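Local structure of concanavalin A-like lectin protein kinase family protein (Theobroma cacao, 6CTH) at residues K12-F17 against I43-V48; C136-D141 against G192-E197; P256-C261 against L287-P292. The protein probably transfers phosphate from ATP to target proteins as a protein kinase, and here holds an oxindole inhibitor and a magnesium ion. All coordinates share one frame; numbering follows the deposited sequence.

Interaction 1 of 3, residues K12-F17 against I43-V48; sequences KVTSNF and IAVKKV. With FE7 (N-{(3Z)-2-oxo-3-[phenyl({4-[(piperidin-1-yl)methyl]phenyl}amino)methylidene]-2,3-dihydro-1H-indol-5-yl}ethanesulfonamide), chain B.
T14 OG1 is gripped twice: it is hydrogen-bonded to L10 O and accepts the backbone N-H of F17, with F17 N 3.0 Å from T14 OG1 and an angle of 152° at the hydrogen. This ST motif holds the turn after helix 7-14. With OG1 lodged between the backbone N and the carbonyl carbon (chi1 63°), the methyl CG2 is delivered to the strand, where it meets V45 CG2 at 4.0 Å. The F17 ring lies between the two segments: T14 OG1 is over the centre of one face and K47 CD over the opposite one, 3.8 Å from the F17 centroid in a CH-pi contact. K47 NZ lies too far on for more than a weak attraction to the ring and makes a long, weak ion pair with E86.

Strand 41-48 belongs to the N-lobe sheet of the kinase fold, and its side chains alternate. A44 and K46, probably the alanine and lysine of the VAIK motif, face the inhibitor, with A44 CB 3.3 Å from FE7 N1. On the helix-facing side, V45 CG1 meets the F17 edge in its plane, 4.0 Å from CE1, while V13 CG2 reaches I43 CD1 at 4.3 Å.

Interaction 2 of 3, residues C136-D141 against G192-E197; sequences CVLHRD and GKASKE. With MG (magnesium ion), chain C.
Residues 136-140 run at 125° to residues 194-196, and the backbones come closest where the CA atoms of L138 and K196 lie 6.4 Å apart. No hydrogen bond crosses here; L138 makes the contact by forking over the opposing backbone. Its CD1 rests against A194, 3.7 Å from the carbonyl O, while CD2 packs on the peptide joining S195 to K196, 3.5 Å from K196 N. The K196 chain then runs on extended past C136, whose SG touches K196 CE at 3.6 Å, and K196 NZ forms a salt bridge with E131. At the other end the A194 methyl meets the R140 side chain obliquely, CB lying 3.9 Å from NE. A bend at chi3 (70°) turns the guanidinium of R140, which is hydrogen-bonded to the carbonyls of L162 and L176.

H139, R140 and D141 form the HRD motif of the catalytic loop. H139 ND1 takes the backbone N-H of D141 in its ring plane, at 2.9 Å from D141 N, which steadies the turn leading to the metal. D141 OD2 binds the magnesium at 2.0 Å, together with four waters and D159.

S195 is the N-cap of helix 196-212, whose D199 receives the backbone N-H groups of both H139 and R140. The contact thus sits at the start of that helix, with strand 164-166 paired beside strand 136-138 and helix 112-132 bordering both V137 and K196.

Interaction 3 of 3, residues P256-C261 against L287-P292; sequences PKQLEC and LNFEAP
A Schellman motif closing helix 280-287 supplies the centrepiece of this contact, for F289, its positive-phi residue, turns its ring back onto helix 256-269. Within the motif, E290 N bonds to Q285 O and F289 N to V286 O. K257 lies across one face of the ring: its CE stands 3.8 Å from the centroid, only 14° off the normal, in a CH-pi contact. The bend at its last torsion (chi4 55°) keeps the ammonium group near the same ring, and K257 NZ is 4.3 Å from the F289 centroid, an off-centre cation-pi pair.

Q258 approaches from the edge instead. Its CG lies near the ring plane, 4.1 Å from F289 CE2, while OE1 is hydrogen-bonded to W112 NE1. C261 adds an oblique sulfur-aromatic contact, SG being 4.6 Å from the F289 centroid, and its sulfur also packs against L287, 3.9 Å from CA. With chi1 at -172°, trans to the backbone N, C261 SG is placed to meet both. Y116 of helix 112-132 borders C261, Q258 and F289, and its hydroxyl is hydrogen-bonded to L287 O. Such packing of the last two helices, closed by a Schellman turn, fits the helical C-lobe of the protein kinase fold.

In the fold
Along the chain the three contacts follow in series, each closing before the next opens. Interaction 1 lies in the N-lobe, where helix 7-14 covers the outer side of strand 41-48 while the inhibitor occupies the other side. Interaction 2 belongs to the C-lobe; its centre is about 31 Å from that of interaction 1, although the nearest atoms approach to about 9 Å near the cleft between the lobes. Interaction 3 lies farther out, its centre about 26 Å from that of interaction 2 and about 43 Å from that of interaction 1, from which it lies across the chain's centre. Helix 112-132 borders interactions 2 and 3, linking the magnesium-binding loop region to the far helical end.

Interaction 1 of 3, residues K12-F17 against I43-V48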
loop_
_atom_site.group_PDB
_atom_site.type_symbol
_atom_site.label_atom_id
_atom_site.label_comp_id
_atom_site.label_asym_id
_atom_site.label_seq_id
_atom_site.Cartn_x
_atom_site.Cartn_y
_atom_site.Cartn_z
ATOM N N LYS A 12 -6.961 6.846 28.431
ATOM C CA LYS A 12 -5.844 7.211 29.271
ATOM C C LYS A 12 -4.532 7.294 28.512
ATOM O O LYS A 12 -3.790 8.266 28.621
ATOM C CB LYS A 12 -5.715 6.215 30.437
ATOM C CG LYS A 12 -5.405 6.823 31.789
ATOM C CD LYS A 12 -5.198 5.683 32.816
ATOM C CE LYS A 12 -5.487 6.068 34.251
ATOM N NZ LYS A 12 -6.805 6.767 34.430
ATOM N N VAL A 13 -4.227 6.290 27.700
ATOM C CA VAL A 13 -2.914 6.279 27.064
ATOM C C VAL A 13 -2.791 7.261 25.927
ATOM O O VAL A 13 -1.682 7.669 25.625
ATOM C CB VAL A 13 -2.465 4.871 26.623
ATOM C CG1 VAL A 13 -2.370 3.984 27.842
ATOM C CG2 VAL A 13 -3.369 4.341 25.526
ATOM N N THR A 14 -3.913 7.659 25.318
ATOM C CA THR A 14 -3.919 8.727 24.280
ATOM C C THR A 14 -4.227 10.166 24.774
ATOM O O THR A 14 -4.326 11.102 23.958
ATOM C CB THR A 14 -4.950 8.423 23.196
ATOM O OG1 THR A 14 -6.276 8.411 23.742
ATOM C CG2 THR A 14 -4.618 7.105 22.519
ATOM N N SER A 15 -4.391 10.326 26.088
ATOM C CA SER A 15 -4.791 11.604 26.681
ATOM C C SER A 15 -6.106 12.097 26.083
ATOM O O SER A 15 -6.195 13.242 25.643
ATOM C CB SER A 15 -3.710 12.677 26.516
ATOM O OG SER A 15 -2.588 12.377 27.313
ATOM N N ASN A 16 -7.117 11.222 26.112
ATOM C CA ASN A 16 -8.431 11.466 25.546
ATOM C C ASN A 16 -8.303 11.881 24.096
ATOM O O ASN A 16 -8.870 12.884 23.662
ATOM C CB ASN A 16 -9.204 12.521 26.379
ATOM C CG ASN A 16 -9.638 11.987 27.716
ATOM O OD1 ASN A 16 -9.770 10.763 27.909
ATOM N ND2 ASN A 16 -9.839 12.905 28.708
ATOM N N PHE A 17 -7.513 11.105 23.349
ATOM C CA PHE A 17 -7.302 11.342 21.924
ATOM C C PHE A 17 -6.977 12.796 21.600
ATOM O O PHE A 17 -7.587 13.418 20.723
ATOM C CB PHE A 17 -8.533 10.846 21.162
ATOM C CG PHE A 17 -8.859 9.422 21.467
ATOM C CD1 PHE A 17 -8.161 8.399 20.839
ATOM C CD2 PHE A 17 -9.823 9.108 22.430
ATOM C CE1 PHE A 17 -8.433 7.077 21.150
ATOM C CE2 PHE A 17 -10.106 7.790 22.741
ATOM C CZ PHE A 17 -9.402 6.770 22.100
ATOM N N ILE A 43 2.159 2.741 21.518
ATOM C CA ILE A 43 1.315 2.005 20.590
ATOM C C ILE A 43 0.657 3.003 19.624
ATOM O O ILE A 43 0.757 4.218 19.856
ATOM C CB ILE A 43 0.226 1.191 21.302
ATOM C CG1 ILE A 43 -0.631 2.054 22.222
ATOM C CG2 ILE A 43 0.862 0.017 22.071
ATOM C CD1 ILE A 43 -1.771 1.337 22.910
ATOM N N ALA A 44 -0.035 2.496 18.609
ATOM C CA ALA A 44 -0.812 3.341 17.690
ATOM C C ALA A 44 -2.268 2.922 17.798
ATOM O O ALA A 44 -2.592 1.737 17.651
ATOM C CB ALA A 44 -0.312 3.183 16.274
ATOM N N VAL A 45 -3.151 3.875 18.087
ATOM C CA VAL A 45 -4.549 3.584 18.335
ATOM C C VAL A 45 -5.335 4.278 17.230
ATOM O O VAL A 45 -5.261 5.501 17.118
ATOM C CB VAL A 45 -4.995 4.121 19.690
ATOM C CG1 VAL A 45 -6.475 3.848 19.952
ATOM C CG2 VAL A 45 -4.126 3.530 20.808
ATOM N N LYS A 46 -6.079 3.501 16.455
ATOM C CA LYS A 46 -7.005 4.030 15.464
ATOM C C LYS A 46 -8.410 4.119 16.042
ATOM O O LYS A 46 -8.997 3.113 16.450
ATOM C CB LYS A 46 -6.985 3.149 14.227
ATOM C CG LYS A 46 -7.892 3.666 13.114
ATOM C CD LYS A 46 -7.636 2.963 11.802
ATOM C CE LYS A 46 -8.375 3.657 10.663
ATOM N NZ LYS A 46 -7.932 3.068 9.389
ATOM N N LYS A 47 -8.935 5.349 16.090
ATOM C CA LYS A 47 -10.276 5.628 16.520
ATOM C C LYS A 47 -11.184 5.705 15.300
ATOM O O LYS A 47 -11.026 6.596 14.452
ATOM C CB LYS A 47 -10.290 6.955 17.264
ATOM C CG LYS A 47 -11.641 7.301 17.859
ATOM C CD LYS A 47 -11.472 8.480 18.794
ATOM C CE LYS A 47 -12.779 8.780 19.512
ATOM N NZ LYS A 47 -13.799 9.398 18.618
ATOM N N VAL A 48 -12.124 4.778 15.209
ATOM C CA VAL A 48 -12.965 4.669 14.042
ATOM C C VAL A 48 -13.986 5.786 13.996
ATOM O O VAL A 48 -14.524 6.226 15.012
ATOM C CB VAL A 48 -13.642 3.302 13.976
ATOM C CG1 VAL A 48 -14.702 3.220 12.894
ATOM C CG2 VAL A 48 -12.568 2.225 13.795
HETATM C C4 FE7 B . 0.013 3.389 11.868
HETATM C C14 FE7 B . -0.953 7.620 9.035
HETATM C C5 FE7 B . 0.163 2.202 12.608
HETATM C C6 FE7 B . -0.685 1.122 12.431
HETATM C C11 FE7 B . 0.609 6.331 10.940
HETATM C C7 FE7 B . -1.684 1.210 11.479
HETATM C C8 FE7 B . 1.828 3.551 13.337
HETATM C C9 FE7 B . 1.056 4.300 12.312
HETATM C C10 FE7 B . 1.404 5.575 11.924
HETATM C C12 FE7 B . -0.681 6.747 11.246
HETATM C C13 FE7 B . -1.455 7.386 10.295
HETATM N N1 FE7 B . 1.247 2.334 13.457
HETATM N N2 FE7 B . 2.549 6.091 12.393
HETATM C C3 FE7 B . -0.988 3.452 10.901
HETATM N N3 FE7 B . 5.074 11.970 13.100
HETATM O O2 FE7 B . 2.800 3.944 13.970
HETATM C C2 FE7 B . -1.814 2.347 10.688
HETATM N N FE7 B . -2.754 2.294 9.618
HETATM S S FE7 B . -3.099 3.386 8.473
HETATM O O FE7 B . -2.648 4.671 8.903
HETATM O O1 FE7 B . -4.472 3.204 8.121
HETATM C C1 FE7 B . -2.053 2.755 7.204
HETATM C C FE7 B . -2.212 1.255 7.188
HETATM C C16 FE7 B . 1.108 6.580 9.668
HETATM C C15 FE7 B . 0.326 7.219 8.723
HETATM C C17 FE7 B . 3.179 7.350 12.286
HETATM C C22 FE7 B . 2.590 8.420 11.626
HETATM C C21 FE7 B . 3.265 9.621 11.510
HETATM C C20 FE7 B . 4.534 9.783 12.044
HETATM C C19 FE7 B . 5.115 8.709 12.696
HETATM C C18 FE7 B . 4.449 7.505 12.823
HETATM C C23 FE7 B . 5.261 11.102 11.930
HETATM C C28 FE7 B . 5.915 13.165 13.009
HETATM C C27 FE7 B . 5.804 14.015 14.253
HETATM C C26 FE7 B . 4.366 14.407 14.520
HETATM C C25 FE7 B . 3.461 13.191 14.493
HETATM C C24 FE7 B . 3.676 12.384 13.234
#

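Interaction 2 of 3, residues C136-D141 against G192-E197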
loop_
_atom_site.group_PDB
_atom_site.type_symbol
_atom_site.label_atom_id
_atom_site.label_comp_id
_atom_site.label_asym_id
_atom_site.label_seq_id
_atom_site.Cartn_x
_atom_site.Cartn_y
_atom_site.Cartn_z
ATOM N N CYS A 136 -8.051 -17.002 -0.296
ATOM C CA CYS A 136 -7.444 -15.841 -0.960
ATOM C C CYS A 136 -8.040 -14.589 -0.278
ATOM O O CYS A 136 -9.230 -14.561 0.037
ATOM C CB CYS A 136 -7.782 -15.862 -2.432
ATOM S SG CYS A 136 -7.333 -14.353 -3.339
ATOM N N VAL A 137 -7.192 -13.587 -0.053
ATOM C CA VAL A 137 -7.603 -12.285 0.457
ATOM C C VAL A 137 -7.295 -11.278 -0.644
ATOM O O VAL A 137 -6.167 -11.179 -1.108
ATOM C CB VAL A 137 -6.851 -11.917 1.717
ATOM C CG1 VAL A 137 -7.148 -10.495 2.162
ATOM C CG2 VAL A 137 -7.249 -12.881 2.819
ATOM N N LEU A 138 -8.313 -10.536 -1.042
ATOM C CA LEU A 138 -8.120 -9.446 -1.996
ATOM C C LEU A 138 -8.111 -8.210 -1.154
ATOM O O LEU A 138 -9.019 -8.006 -0.361
ATOM C CB LEU A 138 -9.274 -9.386 -2.991
ATOM C CG LEU A 138 -9.455 -10.628 -3.834
ATOM C CD1 LEU A 138 -10.610 -10.421 -4.799
ATOM C CD2 LEU A 138 -8.199 -10.934 -4.600
ATOM N N HIS A 139 -7.042 -7.438 -1.253
ATOM C CA HIS A 139 -6.827 -6.279 -0.386
ATOM C C HIS A 139 -7.731 -5.088 -0.745
ATOM O O HIS A 139 -8.376 -4.468 0.148
ATOM C CB HIS A 139 -5.350 -5.882 -0.472
ATOM C CG HIS A 139 -4.968 -4.785 0.459
ATOM N ND1 HIS A 139 -5.314 -3.443 0.237
ATOM C CD2 HIS A 139 -4.327 -4.823 1.653
ATOM C CE1 HIS A 139 -4.853 -2.717 1.248
ATOM N NE2 HIS A 139 -4.273 -3.533 2.132
ATOM N N ARG A 140 -7.709 -4.728 -2.019
ATOM C CA ARG A 140 -8.576 -3.699 -2.574
ATOM C C ARG A 140 -8.187 -2.255 -2.300
ATOM O O ARG A 140 -8.857 -1.343 -2.766
ATOM C CB ARG A 140 -10.031 -3.972 -2.203
ATOM C CG ARG A 140 -10.552 -5.256 -2.819
ATOM C CD ARG A 140 -11.989 -5.526 -2.441
ATOM N NE ARG A 140 -12.901 -4.591 -3.081
ATOM C CZ ARG A 140 -13.899 -3.977 -2.459
ATOM N NH1 ARG A 140 -14.117 -4.194 -1.173
ATOM N NH2 ARG A 140 -14.679 -3.143 -3.123
ATOM N N ASP A 141 -7.099 -2.041 -1.575
ATOM C CA ASP A 141 -6.636 -0.669 -1.350
ATOM C C ASP A 141 -5.141 -0.547 -1.208
ATOM O O ASP A 141 -4.617 0.146 -0.318
ATOM C CB ASP A 141 -7.370 -0.052 -0.188
ATOM C CG ASP A 141 -7.376 1.488 -0.224
ATOM O OD1 ASP A 141 -7.097 2.085 -1.280
ATOM O OD2 ASP A 141 -7.728 2.059 0.824
ATOM N N GLY A 192 -17.058 -3.499 -11.813
ATOM C CA GLY A 192 -17.161 -3.600 -10.373
ATOM C C GLY A 192 -16.409 -4.764 -9.763
ATOM O O GLY A 192 -16.372 -4.893 -8.558
ATOM N N LYS A 193 -15.796 -5.607 -10.578
ATOM C CA LYS A 193 -15.287 -6.908 -10.107
ATOM C C LYS A 193 -13.869 -6.749 -9.548
ATOM O O LYS A 193 -12.982 -6.299 -10.293
ATOM C CB LYS A 193 -15.289 -7.902 -11.270
ATOM N N ALA A 194 -13.664 -7.093 -8.272
ATOM C CA ALA A 194 -12.317 -7.144 -7.677
ATOM C C ALA A 194 -11.716 -8.537 -7.884
ATOM O O ALA A 194 -12.423 -9.509 -7.868
ATOM C CB ALA A 194 -12.347 -6.826 -6.211
ATOM N N SER A 195 -10.416 -8.592 -8.091
ATOM C CA SER A 195 -9.719 -9.863 -8.370
ATOM C C SER A 195 -8.278 -9.757 -7.974
ATOM O O SER A 195 -7.783 -8.684 -7.657
ATOM C CB SER A 195 -9.798 -10.157 -9.862
ATOM O OG SER A 195 -9.165 -9.099 -10.597
ATOM N N LYS A 196 -7.566 -10.883 -8.063
ATOM C CA LYS A 196 -6.121 -10.836 -7.866
ATOM C C LYS A 196 -5.488 -9.824 -8.841
ATOM O O LYS A 196 -4.617 -9.071 -8.464
ATOM C CB LYS A 196 -5.487 -12.221 -8.094
ATOM C CG LYS A 196 -5.895 -13.246 -7.026
ATOM C CD LYS A 196 -5.345 -14.650 -7.348
ATOM C CE LYS A 196 -5.979 -15.660 -6.390
ATOM N NZ LYS A 196 -5.616 -17.062 -6.832
ATOM N N GLU A 197 -5.995 -9.812 -10.056
ATOM C CA GLU A 197 -5.478 -8.934 -11.128
ATOM C C GLU A 197 -5.734 -7.428 -10.831
ATOM O O GLU A 197 -4.917 -6.571 -11.201
ATOM C CB GLU A 197 -6.081 -9.323 -12.479
ATOM C CG GLU A 197 -5.617 -10.661 -13.060
ATOM C CD GLU A 197 -6.186 -11.840 -12.316
ATOM O OE1 GLU A 197 -7.301 -11.724 -11.762
ATOM O OE2 GLU A 197 -5.497 -12.891 -12.179
HETATM MG MG MG C . -8.510 2.036 2.660
HETATM O O HOH W 1 -7.528 3.749 3.098
HETATM O O HOH W 2 -10.151 3.019 1.833
HETATM O O HOH W 3 -9.679 1.979 4.531
HETATM O O HOH W 4 -9.396 0.140 2.422
#

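Interaction 3 of 3, residues P256-C261 against L287-P292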
loop_
_atom_site.group_PDB
_atom_site.type_symbol
_atom_site.label_atom_id
_atom_site.label_comp_id
_atom_site.label_asym_id
_atom_site.label_seq_id
_atom_site.Cartn_x
_atom_site.Cartn_y
_atom_site.Cartn_z
ATOM N N PRO A 256 20.805 0.626 -12.764
ATOM C CA PRO A 256 19.992 0.706 -13.996
ATOM C C PRO A 256 19.227 -0.546 -14.424
ATOM O O PRO A 256 18.167 -0.461 -15.027
ATOM C CB PRO A 256 21.038 1.046 -15.098
ATOM C CG PRO A 256 22.244 1.549 -14.372
ATOM C CD PRO A 256 22.241 0.833 -13.047
ATOM N N LYS A 257 19.840 -1.682 -14.204
ATOM C CA LYS A 257 19.249 -2.975 -14.495
ATOM C C LYS A 257 17.980 -3.214 -13.616
ATOM O O LYS A 257 16.962 -3.704 -14.100
ATOM C CB LYS A 257 20.306 -4.019 -14.208
ATOM C CG LYS A 257 19.947 -5.429 -14.559
ATOM C CD LYS A 257 21.010 -6.386 -13.997
ATOM C CE LYS A 257 20.538 -7.825 -14.055
ATOM N NZ LYS A 257 20.148 -8.188 -15.455
ATOM N N GLN A 258 18.075 -2.855 -12.341
ATOM C CA GLN A 258 16.950 -2.978 -11.390
ATOM C C GLN A 258 15.905 -1.933 -11.689
ATOM O O GLN A 258 14.719 -2.190 -11.564
ATOM C CB GLN A 258 17.424 -2.874 -9.931
ATOM C CG GLN A 258 18.207 -4.086 -9.438
ATOM C CD GLN A 258 18.697 -3.964 -8.006
ATOM O OE1 GLN A 258 18.653 -2.907 -7.388
ATOM N NE2 GLN A 258 19.179 -5.063 -7.474
ATOM N N LEU A 259 16.319 -0.748 -12.143
ATOM C CA LEU A 259 15.348 0.284 -12.474
ATOM C C LEU A 259 14.524 -0.141 -13.662
ATOM O O LEU A 259 13.314 0.015 -13.659
ATOM C CB LEU A 259 16.009 1.641 -12.785
ATOM C CG LEU A 259 15.072 2.716 -13.332
ATOM C CD1 LEU A 259 13.945 3.098 -12.376
ATOM C CD2 LEU A 259 15.911 3.937 -13.678
ATOM N N GLU A 260 15.192 -0.661 -14.697
ATOM C CA GLU A 260 14.503 -1.155 -15.855
ATOM C C GLU A 260 13.507 -2.220 -15.463
ATOM O O GLU A 260 12.375 -2.248 -15.946
ATOM C CB GLU A 260 15.512 -1.770 -16.860
ATOM C CG GLU A 260 14.882 -2.295 -18.129
ATOM C CD GLU A 260 15.938 -2.783 -19.125
ATOM O OE1 GLU A 260 16.703 -3.692 -18.764
ATOM O OE2 GLU A 260 16.003 -2.192 -20.207
ATOM N N CYS A 261 13.963 -3.118 -14.607
ATOM C CA CYS A 261 13.148 -4.245 -14.212
ATOM C C CYS A 261 11.919 -3.766 -13.466
ATOM O O CYS A 261 10.818 -4.223 -13.745
ATOM C CB CYS A 261 13.955 -5.175 -13.347
ATOM S SG CYS A 261 13.056 -6.697 -13.011
ATOM N N LEU A 287 11.454 -9.731 -10.778
ATOM C CA LEU A 287 12.214 -8.843 -9.902
ATOM C C LEU A 287 13.537 -9.440 -9.404
ATOM O O LEU A 287 14.510 -8.678 -9.177
ATOM C CB LEU A 287 11.364 -8.413 -8.662
ATOM C CG LEU A 287 10.233 -7.448 -9.042
ATOM C CD1 LEU A 287 9.325 -7.258 -7.852
ATOM C CD2 LEU A 287 10.676 -6.096 -9.632
ATOM N N ASN A 288 13.565 -10.764 -9.225
ATOM C CA ASN A 288 14.780 -11.483 -8.803
ATOM C C ASN A 288 15.578 -12.035 -9.967
ATOM O O ASN A 288 16.483 -12.854 -9.753
ATOM C CB ASN A 288 14.414 -12.605 -7.830
ATOM C CG ASN A 288 13.906 -12.070 -6.521
ATOM O OD1 ASN A 288 12.698 -11.959 -6.299
ATOM N ND2 ASN A 288 14.819 -11.641 -5.679
ATOM N N PHE A 289 15.225 -11.655 -11.191
ATOM C CA PHE A 289 15.965 -12.032 -12.390
ATOM C C PHE A 289 16.056 -13.550 -12.539
ATOM O O PHE A 289 17.060 -14.070 -13.045
ATOM C CB PHE A 289 17.352 -11.382 -12.371
ATOM C CG PHE A 289 17.310 -9.882 -12.293
ATOM C CD1 PHE A 289 16.943 -9.132 -13.409
ATOM C CD2 PHE A 289 17.633 -9.224 -11.107
ATOM C CE1 PHE A 289 16.889 -7.739 -13.342
ATOM C CE2 PHE A 289 17.578 -7.845 -11.025
ATOM C CZ PHE A 289 17.202 -7.104 -12.140
ATOM N N GLU A 290 14.998 -14.242 -12.122
ATOM C CA GLU A 290 14.853 -15.679 -12.286
ATOM C C GLU A 290 13.952 -16.016 -13.479
ATOM O O GLU A 290 13.775 -17.204 -13.816
ATOM C CB GLU A 290 14.303 -16.307 -10.986
ATOM C CG GLU A 290 15.218 -16.133 -9.781
ATOM C CD GLU A 290 14.682 -16.754 -8.472
ATOM O OE1 GLU A 290 14.010 -17.814 -8.488
ATOM O OE2 GLU A 290 14.965 -16.211 -7.391
ATOM N N ALA A 291 13.385 -15.006 -14.129
ATOM C CA ALA A 291 12.535 -15.202 -15.306
ATOM C C ALA A 291 12.611 -13.983 -16.175
ATOM O O ALA A 291 12.959 -12.914 -15.667
ATOM C CB ALA A 291 11.087 -15.492 -14.912
ATOM N N PRO A 292 12.258 -14.097 -17.474
ATOM C CA PRO A 292 12.498 -12.941 -18.353
ATOM C C PRO A 292 11.616 -11.719 -18.152
ATOM O O PRO A 292 10.472 -11.853 -17.734
ATOM C CB PRO A 292 12.210 -13.501 -19.757
ATOM C CG PRO A 292 12.456 -14.949 -19.619
ATOM C CD PRO A 292 11.887 -15.283 -18.266
#